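Local atomic coordinates of transcriptional regulator, putative (Pseudomonas syringae pv. tomato, PDB entry 2R5F), a protein that probably senses a sugar or sugar phosphate through this putative effector-binding domain and, as a SorC-family regulator, adjusts transcription accordingly. Residues A[18-23]-A[243-248]; A[106-111]-A[119-124]; A[198-203]-A[236-241]. All coordinates share one frame; numbering follows the deposited sequence.

Contact 1 (A[18-23]-A[243-248]); sequences KMYGIR and ALLGGY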
loop_
_atom_site.group_PDB
_atom_site.type_symbol
_atom_site.label_atom_id
_atom_site.label_comp_id
_atom_site.label_asym_id
_atom_site.label_seq_id
_atom_site.Cartn_x
_atom_site.Cartn_y
_atom_site.Cartn_z
ATOM N N LYS A 18 -3.583 -7.721 -18.457
ATOM C CA LYS A 18 -3.272 -7.355 -19.838
ATOM C C LYS A 18 -3.551 -5.876 -20.141
ATOM O O LYS A 18 -2.725 -5.213 -20.762
ATOM C CB LYS A 18 -4.019 -8.241 -20.843
ATOM C CG LYS A 18 -3.496 -9.664 -20.915
ATOM C CD LYS A 18 -4.000 -10.439 -22.135
ATOM C CE LYS A 18 -5.237 -11.271 -21.790
ATOM N NZ LYS A 18 -6.534 -10.635 -22.222
HETATM N N MSE A 19 -4.714 -5.372 -19.717
HETATM C CA MSE A 19 -5.106 -3.976 -19.964
HETATM C C MSE A 19 -4.144 -2.941 -19.396
HETATM O O MSE A 19 -3.853 -1.938 -20.048
HETATM C CB MSE A 19 -6.482 -3.674 -19.390
HETATM C CG MSE A 19 -7.611 -4.223 -20.182
HETATM SE SE MSE A 19 -9.290 -3.756 -19.292
HETATM C CE MSE A 19 -9.156 -1.792 -19.394
ATOM N N TYR A 20 -3.690 -3.182 -18.172
ATOM C CA TYR A 20 -2.869 -2.223 -17.442
ATOM C C TYR A 20 -1.382 -2.586 -17.392
ATOM O O TYR A 20 -0.580 -1.847 -16.803
ATOM C CB TYR A 20 -3.446 -2.005 -16.032
ATOM C CG TYR A 20 -4.817 -1.363 -16.121
ATOM C CD1 TYR A 20 -4.946 -0.014 -16.485
ATOM C CD2 TYR A 20 -5.981 -2.106 -15.892
ATOM C CE1 TYR A 20 -6.186 0.576 -16.598
ATOM C CE2 TYR A 20 -7.237 -1.508 -16.009
ATOM C CZ TYR A 20 -7.319 -0.173 -16.363
ATOM O OH TYR A 20 -8.535 0.430 -16.488
ATOM N N GLY A 21 -1.017 -3.706 -18.017
ATOM C CA GLY A 21 0.380 -4.189 -17.993
ATOM C C GLY A 21 0.892 -4.343 -16.575
ATOM O O GLY A 21 2.016 -4.001 -16.267
ATOM N N ILE A 22 0.028 -4.816 -15.682
ATOM C CA ILE A 22 0.425 -5.091 -14.323
ATOM C C ILE A 22 0.620 -6.596 -14.186
ATOM O O ILE A 22 -0.187 -7.391 -14.707
ATOM C CB ILE A 22 -0.623 -4.547 -13.287
ATOM C CG1 ILE A 22 -0.364 -5.095 -11.883
ATOM C CG2 ILE A 22 -2.037 -4.915 -13.692
ATOM C CD1 ILE A 22 -1.055 -4.328 -10.779
ATOM N N ARG A 23 1.649 -6.971 -13.429
ATOM C CA ARG A 23 2.002 -8.373 -13.225
ATOM C C ARG A 23 0.883 -9.227 -12.639
ATOM O O ARG A 23 0.581 -10.291 -13.187
ATOM C CB ARG A 23 3.219 -8.488 -12.312
ATOM C CG ARG A 23 3.934 -9.819 -12.440
ATOM C CD ARG A 23 4.661 -10.202 -11.151
ATOM N NE ARG A 23 5.678 -9.254 -10.697
ATOM C CZ ARG A 23 6.006 -9.105 -9.411
ATOM N NH1 ARG A 23 6.942 -8.228 -9.042
ATOM N NH2 ARG A 23 5.378 -9.830 -8.476
ATOM N N ALA A 243 -2.917 5.251 -10.781
ATOM C CA ALA A 243 -1.771 4.519 -10.203
ATOM C C ALA A 243 -1.299 3.391 -11.132
ATOM O O ALA A 243 -0.100 3.254 -11.349
ATOM C CB ALA A 243 -2.101 3.975 -8.813
ATOM N N LEU A 244 -2.244 2.619 -11.702
ATOM C CA LEU A 244 -1.969 1.586 -12.711
ATOM C C LEU A 244 -1.321 2.137 -13.963
ATOM O O LEU A 244 -0.349 1.537 -14.499
ATOM C CB LEU A 244 -3.260 0.882 -13.104
ATOM C CG LEU A 244 -3.893 -0.055 -12.067
ATOM C CD1 LEU A 244 -5.231 -0.545 -12.571
ATOM C CD2 LEU A 244 -2.971 -1.199 -11.759
ATOM N N LEU A 245 -1.847 3.265 -14.450
ATOM C CA LEU A 245 -1.291 3.890 -15.650
ATOM C C LEU A 245 0.070 4.521 -15.440
ATOM O O LEU A 245 0.859 4.669 -16.409
ATOM C CB LEU A 245 -2.248 4.914 -16.285
ATOM C CG LEU A 245 -3.468 4.381 -17.032
ATOM C CD1 LEU A 245 -4.049 5.480 -17.906
ATOM C CD2 LEU A 245 -3.105 3.172 -17.865
ATOM N N GLY A 246 0.355 4.921 -14.210
ATOM C CA GLY A 246 1.689 5.462 -13.865
ATOM C C GLY A 246 2.734 4.388 -13.637
ATOM O O GLY A 246 3.922 4.679 -13.433
ATOM N N GLY A 247 2.286 3.140 -13.650
ATOM C CA GLY A 247 3.140 1.981 -13.439
ATOM C C GLY A 247 3.629 1.774 -12.021
ATOM O O GLY A 247 4.673 1.161 -11.823
ATOM N N TYR A 248 2.886 2.265 -11.028
ATOM C CA TYR A 248 3.373 2.232 -9.652
ATOM C C TYR A 248 3.200 0.869 -9.006
ATOM O O TYR A 248 3.970 0.501 -8.142
ATOM C CB TYR A 248 2.770 3.359 -8.787
ATOM C CG TYR A 248 3.043 4.738 -9.352
ATOM C CD1 TYR A 248 4.343 5.257 -9.418
ATOM C CD2 TYR A 248 2.005 5.506 -9.867
ATOM C CE1 TYR A 248 4.586 6.521 -9.951
ATOM C CE2 TYR A 248 2.233 6.756 -10.404
ATOM C CZ TYR A 248 3.514 7.260 -10.443
ATOM O OH TYR A 248 3.695 8.500 -10.988
#
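Tyr20 lays one face of its ring on Leu244, and this CH-pi contact is the heart of a small apolar interface between the last turns of two helices. Leu244 CD1 sits 3.8 Å from the centroid of the Tyr20 ring and 16° off the ring normal, displaced toward the CG and CD2 side of the ring. Its closest ring atom is CG, with Tyr20 CG to Leu244 CD1 at 3.7 Å. The CB of Tyr20 points toward residues 243-248, and a first torsion of -65° then brings the ring face over Leu244.

Other apolar contacts surround this CH-pi pair. Leu245 CD2 approaches the same ring at its edge, in the ring plane, 3.9 Å from Tyr20 CD1, so two successive leucines meet the tyrosine from different directions. The methyl groups of Leu244 divide the work: while CD1 goes to the ring, CD2 lies 3.8 Å from Ile22 CD1, the outer end of a side chain extended through both torsions.

Polar bonds lie at the margins. The phenol oxygen of Tyr20 is hydrogen-bonded to the carbonyl oxygen of Leu262, which fixes the far end of the ring. On the other segment the helix closes with a Schellman motif: Gly247, with positive phi, donates to Leu244 O at 3.2 Å from its N, and Tyr248 N returns to Ala243 O. Gly21, also with positive phi, is the first residue after Tyr20 to leave helical backbone angles.

Together the two helix ends join the N-terminal helix 10-20 to helix 237-245, with Ile22 and Leu244 both resting on Leu249. Ile22 also touches Leu252 of strand 251-255, which pairs in parallel with strand 24-28, entered just after this segment.

Contact 2 (A[106-111]-A[119-124]); sequences LLTQRL and AFLLPS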
loop_
_atom_site.group_PDB
_atom_site.type_symbol
_atom_site.label_atom_id
_atom_site.label_comp_id
_atom_site.label_asym_id
_atom_site.label_seq_id
_atom_site.Cartn_x
_atom_site.Cartn_y
_atom_site.Cartn_z
ATOM N N LEU A 106 2.322 3.208 15.532
ATOM C CA LEU A 106 1.957 1.965 16.179
ATOM C C LEU A 106 1.655 0.826 15.197
ATOM O O LEU A 106 1.947 -0.334 15.477
ATOM C CB LEU A 106 0.725 2.210 17.028
ATOM C CG LEU A 106 0.058 0.987 17.650
ATOM C CD1 LEU A 106 0.996 0.402 18.682
ATOM C CD2 LEU A 106 -1.263 1.374 18.266
ATOM N N LEU A 107 1.060 1.160 14.054
ATOM C CA LEU A 107 0.732 0.153 13.038
ATOM C C LEU A 107 1.964 -0.467 12.405
ATOM O O LEU A 107 2.024 -1.679 12.200
ATOM C CB LEU A 107 -0.163 0.754 11.959
ATOM C CG LEU A 107 -0.633 -0.264 10.922
ATOM C CD1 LEU A 107 -1.628 -1.181 11.615
ATOM C CD2 LEU A 107 -1.330 0.460 9.784
ATOM N N THR A 108 2.939 0.379 12.094
ATOM C CA THR A 108 4.210 -0.026 11.513
ATOM C C THR A 108 4.935 -0.947 12.480
ATOM O O THR A 108 5.499 -1.961 12.070
ATOM C CB THR A 108 5.107 1.206 11.264
ATOM O OG1 THR A 108 4.365 2.205 10.563
ATOM C CG2 THR A 108 6.307 0.852 10.423
ATOM N N GLN A 109 4.927 -0.544 13.757
ATOM C CA GLN A 109 5.538 -1.293 14.852
ATOM C C GLN A 109 4.866 -2.652 15.047
ATOM O O GLN A 109 5.547 -3.677 15.105
ATOM C CB GLN A 109 5.534 -0.476 16.153
ATOM C CG GLN A 109 6.252 -1.194 17.347
ATOM C CD GLN A 109 7.660 -1.678 17.008
ATOM O OE1 GLN A 109 7.890 -2.869 16.730
ATOM N NE2 GLN A 109 8.607 -0.754 17.011
ATOM N N ARG A 110 3.533 -2.647 15.103
ATOM C CA ARG A 110 2.739 -3.865 15.204
ATOM C C ARG A 110 3.127 -4.870 14.136
ATOM O O ARG A 110 3.320 -6.009 14.451
ATOM C CB ARG A 110 1.258 -3.570 15.093
ATOM C CG ARG A 110 0.623 -3.161 16.372
ATOM C CD ARG A 110 -0.796 -2.722 16.145
ATOM N NE ARG A 110 -1.664 -3.838 15.778
ATOM C CZ ARG A 110 -2.828 -3.703 15.137
ATOM N NH1 ARG A 110 -3.269 -2.501 14.780
ATOM N NH2 ARG A 110 -3.561 -4.771 14.850
ATOM N N LEU A 111 3.276 -4.431 12.884
ATOM C CA LEU A 111 3.667 -5.291 11.762
ATOM C C LEU A 111 5.075 -5.872 11.894
ATOM O O LEU A 111 5.306 -7.037 11.577
ATOM C CB LEU A 111 3.488 -4.567 10.415
ATOM C CG LEU A 111 3.842 -5.446 9.195
ATOM C CD1 LEU A 111 2.927 -6.665 9.151
ATOM C CD2 LEU A 111 3.870 -4.697 7.846
ATOM N N ALA A 119 11.656 -2.354 13.249
ATOM C CA ALA A 119 10.791 -1.330 12.645
ATOM C C ALA A 119 11.588 -0.049 12.537
ATOM O O ALA A 119 12.416 0.217 13.383
ATOM C CB ALA A 119 9.574 -1.100 13.502
ATOM N N PHE A 120 11.349 0.725 11.492
ATOM C CA PHE A 120 11.960 2.054 11.324
ATOM C C PHE A 120 10.774 3.011 11.175
ATOM O O PHE A 120 10.005 2.932 10.202
ATOM C CB PHE A 120 12.935 2.092 10.125
ATOM C CG PHE A 120 14.152 1.203 10.302
ATOM C CD1 PHE A 120 15.284 1.663 10.957
ATOM C CD2 PHE A 120 14.143 -0.112 9.854
ATOM C CE1 PHE A 120 16.413 0.841 11.142
ATOM C CE2 PHE A 120 15.262 -0.941 10.033
ATOM C CZ PHE A 120 16.392 -0.464 10.679
ATOM N N LEU A 121 10.609 3.853 12.188
ATOM C CA LEU A 121 9.388 4.603 12.440
ATOM C C LEU A 121 9.615 6.108 12.317
ATOM O O LEU A 121 10.715 6.583 12.498
ATOM C CB LEU A 121 8.885 4.326 13.877
ATOM C CG LEU A 121 8.733 2.892 14.397
ATOM C CD1 LEU A 121 8.393 2.919 15.863
ATOM C CD2 LEU A 121 7.674 2.124 13.639
ATOM N N LEU A 122 8.543 6.841 12.046
ATOM C CA LEU A 122 8.557 8.294 11.966
ATOM C C LEU A 122 7.545 8.829 12.974
ATOM O O LEU A 122 6.410 9.177 12.606
ATOM C CB LEU A 122 8.187 8.768 10.559
ATOM C CG LEU A 122 9.065 8.331 9.395
ATOM C CD1 LEU A 122 8.342 8.569 8.081
ATOM C CD2 LEU A 122 10.410 9.042 9.420
ATOM N N PRO A 123 7.948 8.877 14.258
ATOM C CA PRO A 123 7.067 9.303 15.329
ATOM C C PRO A 123 6.498 10.695 15.169
ATOM O O PRO A 123 7.209 11.646 14.816
ATOM C CB PRO A 123 7.971 9.264 16.571
ATOM C CG PRO A 123 8.974 8.200 16.240
ATOM C CD PRO A 123 9.269 8.495 14.788
ATOM N N SER A 124 5.185 10.745 15.350
ATOM C CA SER A 124 4.521 11.851 16.004
ATOM C C SER A 124 3.349 11.215 16.875
ATOM O O SER A 124 3.554 9.786 16.977
ATOM C CB SER A 124 3.968 12.871 14.961
ATOM O OG SER A 124 3.581 14.063 15.757
#
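A helix-to-strand contact within one short connection, this is the packing of helix 101-115 against the chain that returns from it, through strand 119-120 and the extended residues that follow. Strand 119-120 runs parallel to strand 88-94, and the path from that strand through the helix to its neighbour is a beta-alpha-beta crossover, the repeating unit of Rossmann-like folds.

Thr108 and Gln109 supply the helix side. One methyl of Leu121, CD2, comes 3.6 Å from Thr108 CB and 3.7 Å from Thr108 CG2, the two side chains lying alongside one another and running opposite ways. With CG2 anti to the backbone N, Thr108 offers its methyl to this neighbour, while OG1 turns back to its own helix and donates to the carbonyl oxygen of Ala104.

Gln109 works by its amide end. A bend at its second torsion (52°) folds the chain over so that NE2 lies 3.7 Å from Ala119 CB. The same nitrogen is 3.9 Å from Leu121 CD1, and the glutamine and leucine side chains meet at about a right angle. Leu121 thus sets CD2 on Thr108 and close to the backbone N of Gln109, while CD1 meets the Gln109 amide; it also touches Thr105.

Neighbours extend both sides: Thr108 rests on Val89 and Gln91 of strand 88-94, and Phe120, pointing away from the helix, makes a cation-pi pair with Arg149.

Methyl groups pack against the threonine's carbons and the flat amide end of Gln109, whose NE2 makes no directed bond to them, so shape, more than directed bonding, probably sets how helix and strand fit.

Contact 3 (A[198-203]-A[236-241]); sequences FDAQGK and KVQAIK. With SO4 (sulfate ion), chain B.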
loop_
_atom_site.group_PDB
_atom_site.type_symbol
_atom_site.label_atom_id
_atom_site.label_comp_id
_atom_site.label_asym_id
_atom_site.label_seq_id
_atom_site.Cartn_x
_atom_site.Cartn_y
_atom_site.Cartn_z
ATOM N N PHE A 198 -0.938 12.250 -8.074
ATOM C CA PHE A 198 -0.749 11.972 -9.499
ATOM C C PHE A 198 -2.034 12.245 -10.270
ATOM O O PHE A 198 -3.125 12.306 -9.686
ATOM C CB PHE A 198 -0.301 10.528 -9.748
ATOM C CG PHE A 198 -1.153 9.493 -9.065
ATOM C CD1 PHE A 198 -2.386 9.119 -9.589
ATOM C CD2 PHE A 198 -0.730 8.898 -7.895
ATOM C CE1 PHE A 198 -3.183 8.184 -8.960
ATOM C CE2 PHE A 198 -1.526 7.934 -7.254
ATOM C CZ PHE A 198 -2.751 7.582 -7.780
ATOM N N ASP A 199 -1.898 12.400 -11.581
ATOM C CA ASP A 199 -3.038 12.722 -12.418
ATOM C C ASP A 199 -3.670 11.445 -12.998
ATOM O O ASP A 199 -3.269 10.316 -12.622
ATOM C CB ASP A 199 -2.692 13.823 -13.461
ATOM C CG ASP A 199 -1.913 13.307 -14.677
ATOM O OD1 ASP A 199 -1.781 12.080 -14.881
ATOM O OD2 ASP A 199 -1.459 14.164 -15.465
ATOM N N ALA A 200 -4.653 11.632 -13.883
ATOM C CA ALA A 200 -5.430 10.523 -14.447
ATOM C C ALA A 200 -4.578 9.503 -15.204
ATOM O O ALA A 200 -4.972 8.343 -15.331
ATOM C CB ALA A 200 -6.578 11.046 -15.322
ATOM N N GLN A 201 -3.403 9.929 -15.675
ATOM C CA GLN A 201 -2.476 9.015 -16.345
ATOM C C GLN A 201 -1.296 8.612 -15.491
ATOM O O GLN A 201 -0.421 7.900 -15.945
ATOM C CB GLN A 201 -1.987 9.595 -17.664
ATOM C CG GLN A 201 -2.935 9.321 -18.832
ATOM C CD GLN A 201 -2.741 10.304 -19.949
ATOM O OE1 GLN A 201 -2.072 11.320 -19.765
ATOM N NE2 GLN A 201 -3.329 10.018 -21.124
ATOM N N GLY A 202 -1.266 9.084 -14.259
ATOM C CA GLY A 202 -0.296 8.609 -13.289
ATOM C C GLY A 202 0.935 9.474 -13.209
ATOM O O GLY A 202 1.936 9.090 -12.587
ATOM N N LYS A 203 0.859 10.643 -13.835
ATOM C CA LYS A 203 1.941 11.631 -13.804
ATOM C C LYS A 203 1.855 12.414 -12.493
ATOM O O LYS A 203 0.783 12.884 -12.140
ATOM C CB LYS A 203 1.799 12.591 -15.003
ATOM C CG LYS A 203 2.823 13.752 -15.015
ATOM C CD LYS A 203 2.392 14.928 -15.910
ATOM C CE LYS A 203 1.421 15.876 -15.182
ATOM N NZ LYS A 203 1.032 17.052 -16.021
ATOM N N LYS A 236 -12.794 5.048 -5.787
ATOM C CA LYS A 236 -11.350 4.951 -5.951
ATOM C C LYS A 236 -10.907 4.565 -7.370
ATOM O O LYS A 236 -9.721 4.670 -7.678
ATOM C CB LYS A 236 -10.785 3.900 -4.989
ATOM C CG LYS A 236 -10.857 4.261 -3.528
ATOM C CD LYS A 236 -9.601 3.789 -2.862
ATOM C CE LYS A 236 -9.703 3.913 -1.369
ATOM N NZ LYS A 236 -8.445 3.428 -0.779
ATOM N N VAL A 237 -11.852 4.112 -8.206
ATOM C CA VAL A 237 -11.541 3.618 -9.562
ATOM C C VAL A 237 -10.590 4.542 -10.389
ATOM O O VAL A 237 -9.521 4.093 -10.819
ATOM C CB VAL A 237 -12.844 3.176 -10.343
ATOM C CG1 VAL A 237 -12.531 2.671 -11.736
ATOM C CG2 VAL A 237 -13.599 2.083 -9.569
ATOM N N GLN A 238 -10.940 5.818 -10.561
ATOM C CA GLN A 238 -10.108 6.751 -11.316
ATOM C C GLN A 238 -8.699 6.886 -10.702
ATOM O O GLN A 238 -7.695 6.971 -11.419
ATOM C CB GLN A 238 -10.767 8.121 -11.398
ATOM C CG GLN A 238 -10.121 9.045 -12.438
ATOM C CD GLN A 238 -10.518 10.485 -12.285
ATOM O OE1 GLN A 238 -10.834 10.941 -11.182
ATOM N NE2 GLN A 238 -10.501 11.226 -13.391
ATOM N N ALA A 239 -8.659 6.896 -9.371
ATOM C CA ALA A 239 -7.424 6.960 -8.599
ATOM C C ALA A 239 -6.557 5.735 -8.841
ATOM O O ALA A 239 -5.369 5.866 -9.127
ATOM C CB ALA A 239 -7.732 7.103 -7.108
ATOM N N ILE A 240 -7.148 4.550 -8.707
ATOM C CA ILE A 240 -6.453 3.284 -8.959
ATOM C C ILE A 240 -5.981 3.144 -10.416
ATOM O O ILE A 240 -4.844 2.705 -10.667
ATOM C CB ILE A 240 -7.322 2.097 -8.552
ATOM C CG1 ILE A 240 -7.626 2.177 -7.036
ATOM C CG2 ILE A 240 -6.612 0.759 -8.856
ATOM C CD1 ILE A 240 -8.818 1.329 -6.637
ATOM N N LYS A 241 -6.833 3.515 -11.372
ATOM C CA LYS A 241 -6.416 3.514 -12.784
ATOM C C LYS A 241 -5.221 4.442 -13.037
ATOM O O LYS A 241 -4.290 4.071 -13.769
ATOM C CB LYS A 241 -7.571 3.867 -13.714
ATOM C CG LYS A 241 -7.140 4.172 -15.146
ATOM C CD LYS A 241 -8.302 4.059 -16.110
ATOM C CE LYS A 241 -8.031 4.942 -17.360
ATOM N NZ LYS A 241 -8.985 4.589 -18.422
HETATM S S SO4 B . -7.162 3.793 2.677
HETATM O O1 SO4 B . -7.705 4.748 1.721
HETATM O O2 SO4 B . -8.148 2.807 3.083
HETATM O O3 SO4 B . -6.022 3.092 2.146
HETATM O O4 SO4 B . -6.824 4.501 3.913
HETATM O O HOH W 1 -7.384 7.623 -14.202
#
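An Asx turn joined to a type I beta turn, Asp199 to Gly202, forms the tight loop that faces the start of helix 237-245. Phe198, at the end of its strand, makes the direct contact: ring atom CE1 lies 3.2 Å from Ala239 O, which stands at the ring edge near its plane. The first torsion of Phe198 (51°) folds CG in over its own backbone, and the ring edge faces the helix. Beside it, Ala200 CB is a looser 4.4 Å from Gln238 NE2, and one water donates to both Ala200 O and Gln238 O, bridging the backbones.

Asp199 braces the loop from within. Its OD1 accepts from Gln201 N at 2.8 Å and from Lys203 N at 3.2 Å, the donors arriving on opposite faces of the carboxylate.

Just before the helix, Lys236 NZ donates to a sulfate oxygen, O1, at 2.9 Å, and to Ile160 O; Ser67, Ser68 and Thr69 also bind this ion. The sulfate probably came from the crystallisation liquor, yet its site is consistent with one for a phosphate-bearing effector. Loop and helix share no direct hydrogen bond, so the water carries their polar link while the ring's C-H edge meets a backbone carbonyl.

Following the chain from the N terminus, residues 18-23 leave helix 10-20 and find their partner, 243-248, only near the C-terminal end, so contact 1 closes a loop that embraces almost the whole domain. Nested within it, contact 2 closes first, a short local return from helix 101-115 to strand 119-120. Contact 3 is also nested there but follows contact 2 in series, bringing the turn after strand 196-198 to helix 237-245. Contacts 1 and 3 share that helix and touch, where Tyr248 OH and Gly202 O are probably hydrogen-bonded. Contact 2 lies on the opposite side of the chain's centre from the other two, its centre about 29 Å from that of contact 1.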